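PDB 4ZQX: polyhedrin from Uranotaenia sapphirina cypovirus, which forms the crystalline matrix of cypovirus occlusion bodies, which embed and protect virus particles, and binds ATP in the crystal. Local coordinates for residues A22-M27 with A46-I51; R107-W112 with V178-H183; I31-P36 with S58-D63; Q39-H44 with E206-F211. All blocks are in the same frame, centred on the assembly; numbering follows the deposited sequence.

Contact 1. Residues A22-M27 with A46-I51; sequences AYDANM and ANPFVI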
loop_
_atom_site.group_PDB
_atom_site.type_symbol
_atom_site.label_atom_id
_atom_site.label_comp_id
_atom_site.label_asym_id
_atom_site.label_seq_id
_atom_site.Cartn_x
_atom_site.Cartn_y
_atom_site.Cartn_z
ATOM N N ALA A 22 -24.298 4.080 8.507
ATOM C CA ALA A 22 -23.992 5.495 8.288
ATOM C C ALA A 22 -22.953 5.761 7.191
ATOM O O ALA A 22 -22.048 4.960 6.943
ATOM C CB ALA A 22 -23.524 6.146 9.599
ATOM N N TYR A 23 -23.095 6.915 6.549
ATOM C CA TYR A 23 -22.067 7.427 5.666
ATOM C C TYR A 23 -20.775 7.587 6.462
ATOM O O TYR A 23 -20.794 8.115 7.566
ATOM C CB TYR A 23 -22.501 8.764 5.054
ATOM C CG TYR A 23 -21.524 9.282 4.020
ATOM C CD1 TYR A 23 -21.521 8.784 2.727
ATOM C CD2 TYR A 23 -20.611 10.276 4.337
ATOM C CE1 TYR A 23 -20.619 9.255 1.773
ATOM C CE2 TYR A 23 -19.692 10.745 3.399
ATOM C CZ TYR A 23 -19.704 10.230 2.120
ATOM O OH TYR A 23 -18.816 10.688 1.179
ATOM N N ASP A 24 -19.669 7.108 5.885
ATOM C CA ASP A 24 -18.338 7.096 6.507
ATOM C C ASP A 24 -18.162 6.044 7.618
ATOM O O ASP A 24 -17.115 6.006 8.271
ATOM C CB ASP A 24 -17.905 8.493 7.002
ATOM C CG ASP A 24 -17.021 9.243 5.998
ATOM O OD1 ASP A 24 -16.705 8.717 4.896
ATOM O OD2 ASP A 24 -16.647 10.383 6.339
ATOM N N ALA A 25 -19.153 5.171 7.805
ATOM C CA ALA A 25 -19.000 4.041 8.726
ATOM C C ALA A 25 -18.339 2.899 7.984
ATOM O O ALA A 25 -18.686 2.611 6.837
ATOM C CB ALA A 25 -20.337 3.609 9.278
ATOM N N ASN A 26 -17.363 2.253 8.619
ATOM C CA ASN A 26 -16.633 1.195 7.946
ATOM C C ASN A 26 -17.394 -0.117 7.786
ATOM O O ASN A 26 -18.078 -0.565 8.696
ATOM C CB ASN A 26 -15.339 0.893 8.702
ATOM C CG ASN A 26 -14.263 1.906 8.450
ATOM O OD1 ASN A 26 -14.155 2.462 7.361
ATOM N ND2 ASN A 26 -13.447 2.154 9.460
ATOM N N MET A 27 -17.209 -0.753 6.635
ATOM C CA MET A 27 -17.406 -2.199 6.516
ATOM C C MET A 27 -16.147 -2.850 7.068
ATOM O O MET A 27 -15.063 -2.241 7.018
ATOM C CB MET A 27 -17.603 -2.622 5.062
ATOM C CG MET A 27 -18.832 -2.008 4.394
ATOM S SD MET A 27 -18.843 -2.325 2.607
ATOM C CE MET A 27 -17.576 -1.187 2.081
ATOM N N ALA A 46 -10.531 -2.453 6.650
ATOM C CA ALA A 46 -11.797 -1.730 6.758
ATOM C C ALA A 46 -11.835 -0.522 5.839
ATOM O O ALA A 46 -10.815 0.120 5.598
ATOM C CB ALA A 46 -12.018 -1.284 8.194
ATOM N N ASN A 47 -13.038 -0.194 5.377
ATOM C CA ASN A 47 -13.303 1.052 4.625
ATOM C C ASN A 47 -14.795 1.269 4.514
ATOM O O ASN A 47 -15.539 0.309 4.567
ATOM C CB ASN A 47 -12.726 0.962 3.208
ATOM C CG ASN A 47 -12.659 2.311 2.519
ATOM O OD1 ASN A 47 -13.488 2.642 1.661
ATOM N ND2 ASN A 47 -11.663 3.099 2.889
ATOM N N PRO A 48 -15.244 2.526 4.339
ATOM C CA PRO A 48 -16.694 2.703 4.199
ATOM C C PRO A 48 -17.212 2.439 2.796
ATOM O O PRO A 48 -18.406 2.221 2.660
ATOM C CB PRO A 48 -16.902 4.195 4.551
ATOM C CG PRO A 48 -15.661 4.594 5.299
ATOM C CD PRO A 48 -14.570 3.806 4.617
ATOM N N PHE A 49 -16.360 2.495 1.776
ATOM C CA PHE A 49 -16.829 2.504 0.384
ATOM C C PHE A 49 -16.416 1.264 -0.414
ATOM O O PHE A 49 -17.241 0.639 -1.082
ATOM C CB PHE A 49 -16.323 3.784 -0.284
ATOM C CG PHE A 49 -16.677 5.021 0.485
ATOM C CD1 PHE A 49 -17.996 5.417 0.585
ATOM C CD2 PHE A 49 -15.704 5.765 1.140
ATOM C CE1 PHE A 49 -18.345 6.546 1.305
ATOM C CE2 PHE A 49 -16.047 6.900 1.854
ATOM C CZ PHE A 49 -17.368 7.285 1.937
ATOM N N VAL A 50 -15.143 0.913 -0.349
ATOM C CA VAL A 50 -14.650 -0.331 -0.935
ATOM C C VAL A 50 -13.523 -0.871 -0.083
ATOM O O VAL A 50 -12.491 -0.211 0.057
ATOM C CB VAL A 50 -14.079 -0.139 -2.373
ATOM C CG1 VAL A 50 -13.862 -1.494 -2.995
ATOM C CG2 VAL A 50 -14.983 0.700 -3.228
ATOM N N ILE A 51 -13.709 -2.052 0.510
ATOM C CA ILE A 51 -12.588 -2.715 1.188
ATOM C C ILE A 51 -11.769 -3.403 0.111
ATOM O O ILE A 51 -12.329 -4.099 -0.736
ATOM C CB ILE A 51 -13.003 -3.796 2.207
ATOM C CG1 ILE A 51 -14.012 -3.255 3.220
ATOM C CG2 ILE A 51 -11.742 -4.354 2.911
ATOM C CD1 ILE A 51 -14.497 -4.308 4.209
#
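Met27 meets the 46-51 segment through CB, CG and its terminal methyl. CB sits 3.6 Å from CD1 of Ile51, and CG passes near the carbonyl oxygen of Asn47 at 4.0 Å. With CG beside the backbone N (chi1 -62°), the chain runs on to SD and bends there, so that CE lies 3.6 Å from Pro48 O and touches Asn47 O. The backbone of Met27 forms an antiparallel hydrogen-bonded pair with Asn47: Met27 N donates to Asn47 O at 2.9 Å, whereas the return bond from Asn47 N to Met27 O is weak. Asn26 runs alongside Pro48 and brings OD1 to 3.1 Å from Pro48 CD; its ND2 is bonded to Asp136 of the second subunit. Farther back, the Tyr23 and Phe49 rings meet obliquely, planes 57° apart, with Tyr23 CE1 3.6 Å from Phe49 CE1. Asp24 OD1 touches Phe49 at CZ, but its charge is matched by Arg139 of the second subunit. A type II turn from Ala22 to Ala25 shapes the approach to the strand. On the other segment, Asn47 OD1 accepts from Phe49 N (2.9 Å) and Val50 N, which reach it from opposite faces of its amide plane. This double acceptance defines an Asx turn within an Asx motif, here where strand 40-47 of the larger antiparallel sheet gives way to strand 50-55 of the smaller one.

Contact 2. Residues R107-W112 with V178-H183; sequences RGNVDW and VPRNMH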
loop_
_atom_site.group_PDB
_atom_site.type_symbol
_atom_site.label_atom_id
_atom_site.label_comp_id
_atom_site.label_asym_id
_atom_site.label_seq_id
_atom_site.Cartn_x
_atom_site.Cartn_y
_atom_site.Cartn_z
ATOM N N ARG A 107 -18.485 -7.861 7.877
ATOM C CA ARG A 107 -19.505 -7.291 8.745
ATOM C C ARG A 107 -19.761 -5.848 8.367
ATOM O O ARG A 107 -18.839 -5.048 8.316
ATOM C CB ARG A 107 -19.082 -7.365 10.227
ATOM C CG ARG A 107 -20.223 -7.089 11.211
ATOM C CD ARG A 107 -19.717 -6.794 12.640
ATOM N NE ARG A 107 -20.809 -6.838 13.612
ATOM C CZ ARG A 107 -21.624 -5.825 13.891
ATOM N NH1 ARG A 107 -21.466 -4.653 13.294
ATOM N NH2 ARG A 107 -22.595 -5.982 14.780
ATOM N N GLY A 108 -21.022 -5.520 8.136
ATOM C CA GLY A 108 -21.395 -4.157 7.833
ATOM C C GLY A 108 -22.335 -4.019 6.666
ATOM O O GLY A 108 -23.037 -4.967 6.290
ATOM N N ASN A 109 -22.352 -2.810 6.098
ATOM C CA ASN A 109 -23.309 -2.457 5.057
ATOM C C ASN A 109 -22.805 -2.857 3.669
ATOM O O ASN A 109 -22.626 -2.021 2.792
ATOM C CB ASN A 109 -23.624 -0.961 5.137
ATOM C CG ASN A 109 -24.884 -0.588 4.387
ATOM O OD1 ASN A 109 -25.756 -1.424 4.155
ATOM N ND2 ASN A 109 -24.988 0.679 4.006
ATOM N N VAL A 110 -22.611 -4.165 3.490
ATOM C CA VAL A 110 -21.989 -4.746 2.305
ATOM C C VAL A 110 -22.966 -5.010 1.163
ATOM O O VAL A 110 -24.101 -5.400 1.382
ATOM C CB VAL A 110 -21.297 -6.071 2.690
ATOM C CG1 VAL A 110 -20.730 -6.821 1.453
ATOM C CG2 VAL A 110 -20.223 -5.819 3.747
ATOM N N ASP A 111 -22.507 -4.788 -0.065
ATOM C CA ASP A 111 -23.264 -5.191 -1.243
ATOM C C ASP A 111 -22.975 -6.676 -1.481
ATOM O O ASP A 111 -21.975 -7.040 -2.122
ATOM C CB ASP A 111 -22.867 -4.379 -2.473
ATOM C CG ASP A 111 -23.748 -4.684 -3.677
ATOM O OD1 ASP A 111 -24.477 -5.707 -3.654
ATOM O OD2 ASP A 111 -23.721 -3.900 -4.647
ATOM N N TRP A 112 -23.839 -7.536 -0.950
ATOM C CA TRP A 112 -23.613 -8.975 -1.037
ATOM C C TRP A 112 -23.712 -9.504 -2.464
ATOM O O TRP A 112 -23.212 -10.587 -2.752
ATOM C CB TRP A 112 -24.585 -9.736 -0.122
ATOM C CG TRP A 112 -24.548 -9.236 1.286
ATOM C CD1 TRP A 112 -25.505 -8.503 1.916
ATOM C CD2 TRP A 112 -23.492 -9.417 2.230
ATOM N NE1 TRP A 112 -25.109 -8.210 3.198
ATOM C CE2 TRP A 112 -23.879 -8.764 3.419
ATOM C CE3 TRP A 112 -22.261 -10.075 2.188
ATOM C CZ2 TRP A 112 -23.079 -8.744 4.561
ATOM C CZ3 TRP A 112 -21.458 -10.053 3.334
ATOM C CH2 TRP A 112 -21.887 -9.397 4.508
ATOM N N VAL A 178 -14.750 -5.540 -1.552
ATOM C CA VAL A 178 -16.018 -5.482 -0.821
ATOM C C VAL A 178 -16.664 -4.116 -0.988
ATOM O O VAL A 178 -16.300 -3.170 -0.281
ATOM C CB VAL A 178 -15.821 -5.718 0.677
ATOM C CG1 VAL A 178 -17.162 -5.779 1.380
ATOM C CG2 VAL A 178 -15.051 -6.988 0.910
ATOM N N PRO A 179 -17.630 -3.992 -1.919
ATOM C CA PRO A 179 -18.266 -2.688 -2.160
ATOM C C PRO A 179 -19.428 -2.423 -1.211
ATOM O O PRO A 179 -20.080 -3.364 -0.737
ATOM C CB PRO A 179 -18.788 -2.805 -3.606
ATOM C CG PRO A 179 -18.523 -4.177 -4.046
ATOM C CD PRO A 179 -18.125 -4.999 -2.867
ATOM N N ARG A 180 -19.658 -1.144 -0.933
ATOM C CA ARG A 180 -20.779 -0.719 -0.119
ATOM C C ARG A 180 -22.150 -0.951 -0.791
ATOM O O ARG A 180 -22.317 -0.718 -1.984
ATOM C CB ARG A 180 -20.632 0.771 0.193
ATOM C CG ARG A 180 -21.629 1.238 1.240
ATOM C CD ARG A 180 -21.448 2.697 1.628
ATOM N NE ARG A 180 -22.227 2.996 2.831
ATOM C CZ ARG A 180 -21.806 2.795 4.089
ATOM N NH1 ARG A 180 -20.587 2.312 4.368
ATOM N NH2 ARG A 180 -22.616 3.089 5.085
ATOM N N ASN A 181 -23.125 -1.396 -0.004
ATOM C CA ASN A 181 -24.513 -1.484 -0.435
ATOM C C ASN A 181 -25.101 -0.096 -0.804
ATOM O O ASN A 181 -25.208 0.796 0.041
ATOM C CB ASN A 181 -25.301 -2.164 0.701
ATOM C CG ASN A 181 -26.802 -2.220 0.450
ATOM O OD1 ASN A 181 -27.278 -1.901 -0.624
ATOM N ND2 ASN A 181 -27.552 -2.646 1.460
ATOM N N MET A 182 -25.486 0.070 -2.068
ATOM C CA MET A 182 -26.143 1.303 -2.530
ATOM C C MET A 182 -27.529 0.986 -3.097
ATOM O O MET A 182 -28.077 1.749 -3.906
ATOM C CB MET A 182 -25.271 2.028 -3.565
ATOM C CG MET A 182 -23.919 2.417 -3.020
ATOM S SD MET A 182 -22.989 3.467 -4.162
ATOM C CE MET A 182 -21.401 3.361 -3.350
ATOM N N HIS A 183 -28.115 -0.119 -2.637
ATOM C CA HIS A 183 -29.434 -0.537 -3.117
ATOM C C HIS A 183 -30.567 0.377 -2.639
ATOM O O HIS A 183 -31.725 0.143 -2.972
ATOM C CB HIS A 183 -29.720 -1.994 -2.725
ATOM C CG HIS A 183 -28.843 -2.990 -3.425
ATOM N ND1 HIS A 183 -28.418 -4.160 -2.834
ATOM C CD2 HIS A 183 -28.307 -2.985 -4.667
ATOM C CE1 HIS A 183 -27.660 -4.833 -3.685
ATOM N NE2 HIS A 183 -27.574 -4.141 -4.802
HETATM O O HOH W 1 -26.051 -4.902 3.159
HETATM O O HOH W 2 -25.414 -4.437 -6.675
#
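Asn109 has CG anti to the backbone N (chi1 -163°), which turns its amide toward Asn181; the two side chains cross at about a right angle, with Asn109 OD1 3.5 Å from Asn181 ND2. The backbones are bridged by two nearly straight bonds: Asn181 N to Asn109 O at 2.9 Å (N-H...O 171°) and Asp111 N to Pro179 O at 2.9 Å. Arg180 is extended from CG to NE, which carries its guanidinium under Asn109; ND2 of Asn109 lies over one face, 3.5 Å from Arg180 NH2. The guanidinium's NH1 bonds to the carbonyls of Pro48 and Ala25. At the outer end, the Asp111 carboxylate and the His183 ring are turned 78° apart, and a water joins Asp111 OD2 to His183 NE2. Asn181 OD1 accepts from His183 N at 2.8 Å, forming an Asx turn. Inward, Val110 CG1 packs 3.7 Å from Val178 CG1, both valines also touching Met27 of strand 27-34. The bridge thus ties the loop following strand 101-107 to the end of strand 173-179.

Contact 3. Residues I31-P36 with S58-D63; sequences IVAEYP and SELMWD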
loop_
_atom_site.group_PDB
_atom_site.type_symbol
_atom_site.label_atom_id
_atom_site.label_comp_id
_atom_site.label_asym_id
_atom_site.label_seq_id
_atom_site.Cartn_x
_atom_site.Cartn_y
_atom_site.Cartn_z
ATOM N N ILE A 31 -9.790 -11.713 7.737
ATOM C CA ILE A 31 -9.395 -12.964 7.121
ATOM C C ILE A 31 -8.577 -13.746 8.115
ATOM O O ILE A 31 -7.652 -13.204 8.706
ATOM C CB ILE A 31 -8.563 -12.696 5.866
ATOM C CG1 ILE A 31 -9.402 -11.870 4.889
ATOM C CG2 ILE A 31 -8.099 -14.017 5.234
ATOM C CD1 ILE A 31 -8.672 -11.396 3.689
ATOM N N VAL A 32 -8.946 -15.009 8.323
ATOM C CA VAL A 32 -8.201 -15.883 9.216
ATOM C C VAL A 32 -7.644 -17.074 8.457
ATOM O O VAL A 32 -8.402 -17.837 7.825
ATOM C CB VAL A 32 -9.103 -16.435 10.338
ATOM C CG1 VAL A 32 -8.302 -17.328 11.311
ATOM C CG2 VAL A 32 -9.809 -15.295 11.070
ATOM N N ALA A 33 -6.327 -17.240 8.541
ATOM C CA ALA A 33 -5.643 -18.420 8.025
ATOM C C ALA A 33 -5.340 -19.356 9.189
ATOM O O ALA A 33 -4.803 -18.927 10.194
ATOM C CB ALA A 33 -4.334 -18.014 7.326
ATOM N N GLU A 34 -5.691 -20.628 9.045
ATOM C CA GLU A 34 -5.409 -21.634 10.068
ATOM C C GLU A 34 -4.446 -22.663 9.466
ATOM O O GLU A 34 -4.628 -23.110 8.335
ATOM C CB GLU A 34 -6.705 -22.298 10.570
ATOM C CG GLU A 34 -6.474 -23.282 11.743
ATOM C CD GLU A 34 -7.752 -23.822 12.404
ATOM O OE1 GLU A 34 -7.699 -24.965 12.917
ATOM O OE2 GLU A 34 -8.793 -23.122 12.444
ATOM N N TYR A 35 -3.423 -23.023 10.235
ATOM C CA TYR A 35 -2.339 -23.879 9.760
ATOM C C TYR A 35 -2.424 -25.268 10.411
ATOM O O TYR A 35 -3.208 -25.479 11.335
ATOM C CB TYR A 35 -1.002 -23.172 10.047
ATOM C CG TYR A 35 -0.955 -21.805 9.398
ATOM C CD1 TYR A 35 -0.494 -21.645 8.095
ATOM C CD2 TYR A 35 -1.407 -20.676 10.065
ATOM C CE1 TYR A 35 -0.452 -20.404 7.490
ATOM C CE2 TYR A 35 -1.371 -19.426 9.470
ATOM C CZ TYR A 35 -0.905 -19.296 8.183
ATOM O OH TYR A 35 -0.872 -18.058 7.591
ATOM N N PRO A 36 -1.633 -26.224 9.916
ATOM C CA PRO A 36 -1.781 -27.608 10.385
ATOM C C PRO A 36 -1.674 -27.832 11.911
ATOM O O PRO A 36 -2.436 -28.667 12.413
ATOM C CB PRO A 36 -0.683 -28.354 9.618
ATOM C CG PRO A 36 -0.548 -27.597 8.348
ATOM C CD PRO A 36 -0.774 -26.139 8.718
ATOM N N SER A 58 3.543 -14.546 0.179
ATOM C CA SER A 58 4.555 -14.554 1.251
ATOM C C SER A 58 3.975 -14.154 2.623
ATOM O O SER A 58 4.459 -14.592 3.667
ATOM C CB SER A 58 5.753 -13.647 0.897
ATOM O OG SER A 58 5.370 -12.288 0.772
ATOM N N GLU A 59 2.931 -13.339 2.610
ATOM C CA GLU A 59 2.294 -12.884 3.835
ATOM C C GLU A 59 1.378 -13.956 4.415
ATOM O O GLU A 59 1.067 -13.937 5.602
ATOM C CB GLU A 59 1.492 -11.592 3.567
ATOM C CG GLU A 59 2.366 -10.373 3.309
ATOM C CD GLU A 59 1.597 -9.164 2.765
ATOM O OE1 GLU A 59 0.632 -9.336 1.995
ATOM O OE2 GLU A 59 1.983 -8.031 3.106
ATOM N N LEU A 60 0.941 -14.886 3.568
ATOM C CA LEU A 60 -0.016 -15.910 3.979
ATOM C C LEU A 60 0.652 -17.149 4.537
ATOM O O LEU A 60 -0.025 -18.029 5.058
ATOM C CB LEU A 60 -0.893 -16.336 2.796
ATOM C CG LEU A 60 -2.296 -15.758 2.645
ATOM C CD1 LEU A 60 -2.995 -16.459 1.486
ATOM C CD2 LEU A 60 -3.110 -15.872 3.925
ATOM N N MET A 61 1.972 -17.242 4.425
ATOM C CA MET A 61 2.685 -18.366 5.021
ATOM C C MET A 61 2.745 -18.176 6.534
ATOM O O MET A 61 2.795 -17.047 7.012
ATOM C CB MET A 61 4.111 -18.437 4.471
ATOM C CG MET A 61 4.200 -18.534 2.968
ATOM S SD MET A 61 3.734 -20.157 2.373
ATOM C CE MET A 61 5.294 -20.988 2.604
ATOM N N TRP A 62 2.732 -19.267 7.291
ATOM C CA TRP A 62 3.065 -19.167 8.699
ATOM C C TRP A 62 4.552 -18.882 8.766
ATOM O O TRP A 62 5.371 -19.685 8.309
ATOM C CB TRP A 62 2.718 -20.444 9.463
ATOM C CG TRP A 62 3.093 -20.346 10.888
ATOM C CD1 TRP A 62 4.135 -20.961 11.505
ATOM C CD2 TRP A 62 2.444 -19.549 11.884
ATOM N NE1 TRP A 62 4.174 -20.604 12.835
ATOM C CE2 TRP A 62 3.141 -19.744 13.093
ATOM C CE3 TRP A 62 1.330 -18.699 11.874
ATOM C CZ2 TRP A 62 2.769 -19.108 14.281
ATOM C CZ3 TRP A 62 0.955 -18.081 13.055
ATOM C CH2 TRP A 62 1.670 -18.290 14.240
ATOM N N ASP A 63 4.897 -17.732 9.330
ATOM C CA ASP A 63 6.240 -17.165 9.166
ATOM C C ASP A 63 7.084 -17.077 10.440
ATOM O O ASP A 63 8.049 -16.307 10.511
ATOM C CB ASP A 63 6.126 -15.802 8.473
ATOM C CG ASP A 63 5.144 -14.866 9.144
ATOM O OD1 ASP A 63 4.309 -15.305 9.953
ATOM O OD2 ASP A 63 5.210 -13.667 8.839
#
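The contact joins the end of strand 27-34, in the larger antiparallel sheet, to the short, weakly bonded helix 57-60 and the loop after it, through an aromatic pair and a tyrosine hydroxyl. Tyr35 and Trp62 meet edge-to-face, the edge of the indole turned toward the phenol face: the centroids of the Tyr35 ring and the Trp62 five-membered ring lie 5.4 Å apart, their planes at 54°. Trp62 CB stands over the same ring as a CH-pi contact, 3.7 Å from its centroid and only 13° off the normal. With CG anti to the backbone N of Trp62, the indole rises from CB over the phenol face, and its CE3 comes down near the margin, 3.7 Å from Tyr35 CE2. Below, Ala33 CB and Leu60 CD2 make a looser apolar touch at 4.2 Å. Pro99 also packs on Tyr35, while Trp62 meets Trp210. At the far end of the phenol, Tyr35 OH donates to Leu60 O at 2.7 Å, approaching from 54° above the carbonyl plane.

Contact 4. Residues Q39-H44 with E206-F211; sequences QCKSFH and ECTQWF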
loop_
_atom_site.group_PDB
_atom_site.type_symbol
_atom_site.label_atom_id
_atom_site.label_comp_id
_atom_site.label_asym_id
_atom_site.label_seq_id
_atom_site.Cartn_x
_atom_site.Cartn_y
_atom_site.Cartn_z
ATOM N N GLN A 39 -2.287 -23.118 14.659
ATOM C CA GLN A 39 -1.994 -21.709 14.815
ATOM C C GLN A 39 -2.785 -20.929 13.776
ATOM O O GLN A 39 -3.224 -21.498 12.771
ATOM C CB GLN A 39 -0.488 -21.415 14.759
ATOM C CG GLN A 39 0.194 -21.750 13.490
ATOM C CD GLN A 39 0.681 -23.193 13.427
ATOM O OE1 GLN A 39 -0.098 -24.125 13.461
ATOM N NE2 GLN A 39 1.979 -23.364 13.297
ATOM N N CYS A 40 -2.990 -19.640 14.053
ATOM C CA CYS A 40 -3.817 -18.771 13.222
ATOM C C CYS A 40 -3.129 -17.450 12.984
ATOM O O CYS A 40 -2.425 -16.922 13.866
ATOM C CB CYS A 40 -5.159 -18.465 13.898
ATOM S SG CYS A 40 -6.228 -19.884 14.189
ATOM N N LYS A 41 -3.349 -16.920 11.790
ATOM C CA LYS A 41 -2.937 -15.569 11.445
ATOM C C LYS A 41 -4.189 -14.829 11.007
ATOM O O LYS A 41 -4.957 -15.344 10.207
ATOM C CB LYS A 41 -1.922 -15.622 10.307
ATOM C CG LYS A 41 -0.849 -14.608 10.377
ATOM C CD LYS A 41 0.316 -14.947 9.442
ATOM C CE LYS A 41 0.984 -13.673 9.011
ATOM N NZ LYS A 41 2.177 -13.897 8.180
ATOM N N SER A 42 -4.425 -13.643 11.555
ATOM C CA SER A 42 -5.590 -12.847 11.144
ATOM C C SER A 42 -5.150 -11.536 10.518
ATOM O O SER A 42 -4.151 -10.959 10.920
ATOM C CB SER A 42 -6.543 -12.569 12.301
ATOM O OG SER A 42 -5.928 -11.767 13.286
ATOM N N PHE A 43 -5.919 -11.090 9.529
ATOM C CA PHE A 43 -5.655 -9.869 8.783
ATOM C C PHE A 43 -6.936 -9.063 8.807
ATOM O O PHE A 43 -7.991 -9.576 8.414
ATOM C CB PHE A 43 -5.313 -10.179 7.318
ATOM C CG PHE A 43 -4.160 -11.153 7.135
ATOM C CD1 PHE A 43 -4.378 -12.522 7.187
ATOM C CD2 PHE A 43 -2.867 -10.698 6.884
ATOM C CE1 PHE A 43 -3.322 -13.430 7.006
ATOM C CE2 PHE A 43 -1.806 -11.600 6.700
ATOM C CZ PHE A 43 -2.042 -12.966 6.768
ATOM N N HIS A 44 -6.857 -7.823 9.276
ATOM C CA HIS A 44 -8.028 -6.943 9.331
ATOM C C HIS A 44 -7.935 -5.768 8.366
ATOM O O HIS A 44 -6.919 -5.064 8.344
ATOM C CB HIS A 44 -8.237 -6.388 10.742
ATOM C CG HIS A 44 -9.319 -5.360 10.796
ATOM N ND1 HIS A 44 -9.063 -4.006 10.843
ATOM C CD2 HIS A 44 -10.667 -5.487 10.744
ATOM C CE1 HIS A 44 -10.207 -3.344 10.846
ATOM N NE2 HIS A 44 -11.194 -4.218 10.776
ATOM N N GLU A 206 -4.288 -1.212 8.324
ATOM C CA GLU A 206 -4.429 -2.665 8.419
ATOM C C GLU A 206 -3.873 -3.159 9.753
ATOM O O GLU A 206 -3.108 -2.448 10.422
ATOM C CB GLU A 206 -3.658 -3.320 7.259
ATOM C CG GLU A 206 -3.836 -4.848 7.082
ATOM C CD GLU A 206 -2.787 -5.708 7.797
ATOM O OE1 GLU A 206 -3.077 -6.899 8.024
ATOM O OE2 GLU A 206 -1.683 -5.217 8.113
ATOM N N CYS A 207 -4.238 -4.377 10.142
ATOM C CA CYS A 207 -3.626 -5.000 11.313
ATOM C C CYS A 207 -3.540 -6.511 11.146
ATOM O O CYS A 207 -4.536 -7.171 10.857
ATOM C CB CYS A 207 -4.402 -4.653 12.587
ATOM S SG CYS A 207 -3.628 -5.314 14.093
ATOM N N THR A 208 -2.329 -7.036 11.340
ATOM C CA THR A 208 -2.035 -8.458 11.249
ATOM C C THR A 208 -1.724 -8.956 12.648
ATOM O O THR A 208 -0.945 -8.323 13.374
ATOM C CB THR A 208 -0.798 -8.724 10.359
ATOM O OG1 THR A 208 -1.036 -8.224 9.039
ATOM C CG2 THR A 208 -0.462 -10.221 10.283
ATOM N N GLN A 209 -2.312 -10.092 13.021
ATOM C CA GLN A 209 -2.033 -10.706 14.321
ATOM C C GLN A 209 -1.755 -12.187 14.169
ATOM O O GLN A 209 -2.264 -12.839 13.254
ATOM C CB GLN A 209 -3.198 -10.486 15.289
ATOM C CG GLN A 209 -3.348 -9.043 15.750
ATOM C CD GLN A 209 -4.634 -8.813 16.540
ATOM O OE1 GLN A 209 -5.732 -9.009 16.027
ATOM N NE2 GLN A 209 -4.501 -8.419 17.795
ATOM N N TRP A 210 -0.937 -12.696 15.085
ATOM C CA TRP A 210 -0.531 -14.095 15.131
ATOM C C TRP A 210 -1.062 -14.711 16.412
ATOM O O TRP A 210 -0.958 -14.103 17.470
ATOM C CB TRP A 210 0.989 -14.199 15.179
ATOM C CG TRP A 210 1.706 -13.796 13.933
ATOM C CD1 TRP A 210 2.245 -14.630 13.003
ATOM C CD2 TRP A 210 1.987 -12.464 13.494
ATOM N NE1 TRP A 210 2.842 -13.902 12.003
ATOM C CE2 TRP A 210 2.697 -12.567 12.281
ATOM C CE3 TRP A 210 1.704 -11.197 14.003
ATOM C CZ2 TRP A 210 3.126 -11.455 11.566
ATOM C CZ3 TRP A 210 2.135 -10.079 13.284
ATOM C CH2 TRP A 210 2.845 -10.222 12.079
ATOM N N PHE A 211 -1.614 -15.917 16.324
ATOM C CA PHE A 211 -2.099 -16.646 17.498
ATOM C C PHE A 211 -1.631 -18.100 17.436
ATOM O O PHE A 211 -1.549 -18.691 16.354
ATOM C CB PHE A 211 -3.627 -16.603 17.565
ATOM C CG PHE A 211 -4.197 -15.214 17.575
ATOM C CD1 PHE A 211 -4.362 -14.520 18.766
ATOM C CD2 PHE A 211 -4.567 -14.605 16.401
ATOM C CE1 PHE A 211 -4.895 -13.226 18.771
ATOM C CE2 PHE A 211 -5.088 -13.311 16.403
ATOM C CZ PHE A 211 -5.248 -12.630 17.590
HETATM O O HOH W 3 -6.133 -9.063 12.659
#
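Lys41 and Trp210 pack closely side by side: the aliphatic chain, extended beyond CG, runs over the indole, with CG 18° off the normal of the five-membered ring and CE 3.5 Å from Trp210 NE1. Lys41 NZ continues to Asp63 and Glu59 O, and Trp210 NE1 also bonds to Asp63. Thr208 CG2 covers the same indole face. Strands 40-47 and 207-211 are antiparallel neighbours in the larger sheet; the axes of 40-44 and 207-211 approach to 4.8 Å, their directions 165° apart. Phe211 N donates to Cys40 O at 2.8 Å, and the other backbone bonds are comparable except Cys207 N to His44 O, which is weak at 3.3 Å. Where the Lys41 face packs directly, the face bearing Ser42 and Gln209 is joined partly through a water: it lies 2.8 Å from Ser42 OG and donates to Cys207 O, but its bond to Gln209 OE1 is weak. Ser42 OG also lies in the plane of the Phe211 ring, at its edge, 3.6 Å from CE2. Gln209 NE2 turns instead to Asn80 of the second subunit.

Contacts 1, 3 and 4 all reach the larger antiparallel sheet: contact 3 uses strand 27-34, contact 4 pairs 40-47 with 207-211, and contact 1 lies where 27-34 starts and 40-47 ends. Contacts 3 and 4 are close neighbours, centres about 8 Å apart, joined by Lys41 NZ to Glu59 O. Contacts 1 and 2, centres about 9 Å apart, meet through adjacent strands 50-55 and 173-179 of the smaller sheet. The two pairs stand well apart, centres 21 to 26 Å from each other. Contacts 1 and 3 are local in sequence; contact 4 brings late strand 207-211 to the early strands, contact 2 falling between its segments. Contacts 1 and 4 touch the second subunit, so this sheet also borders a subunit interface.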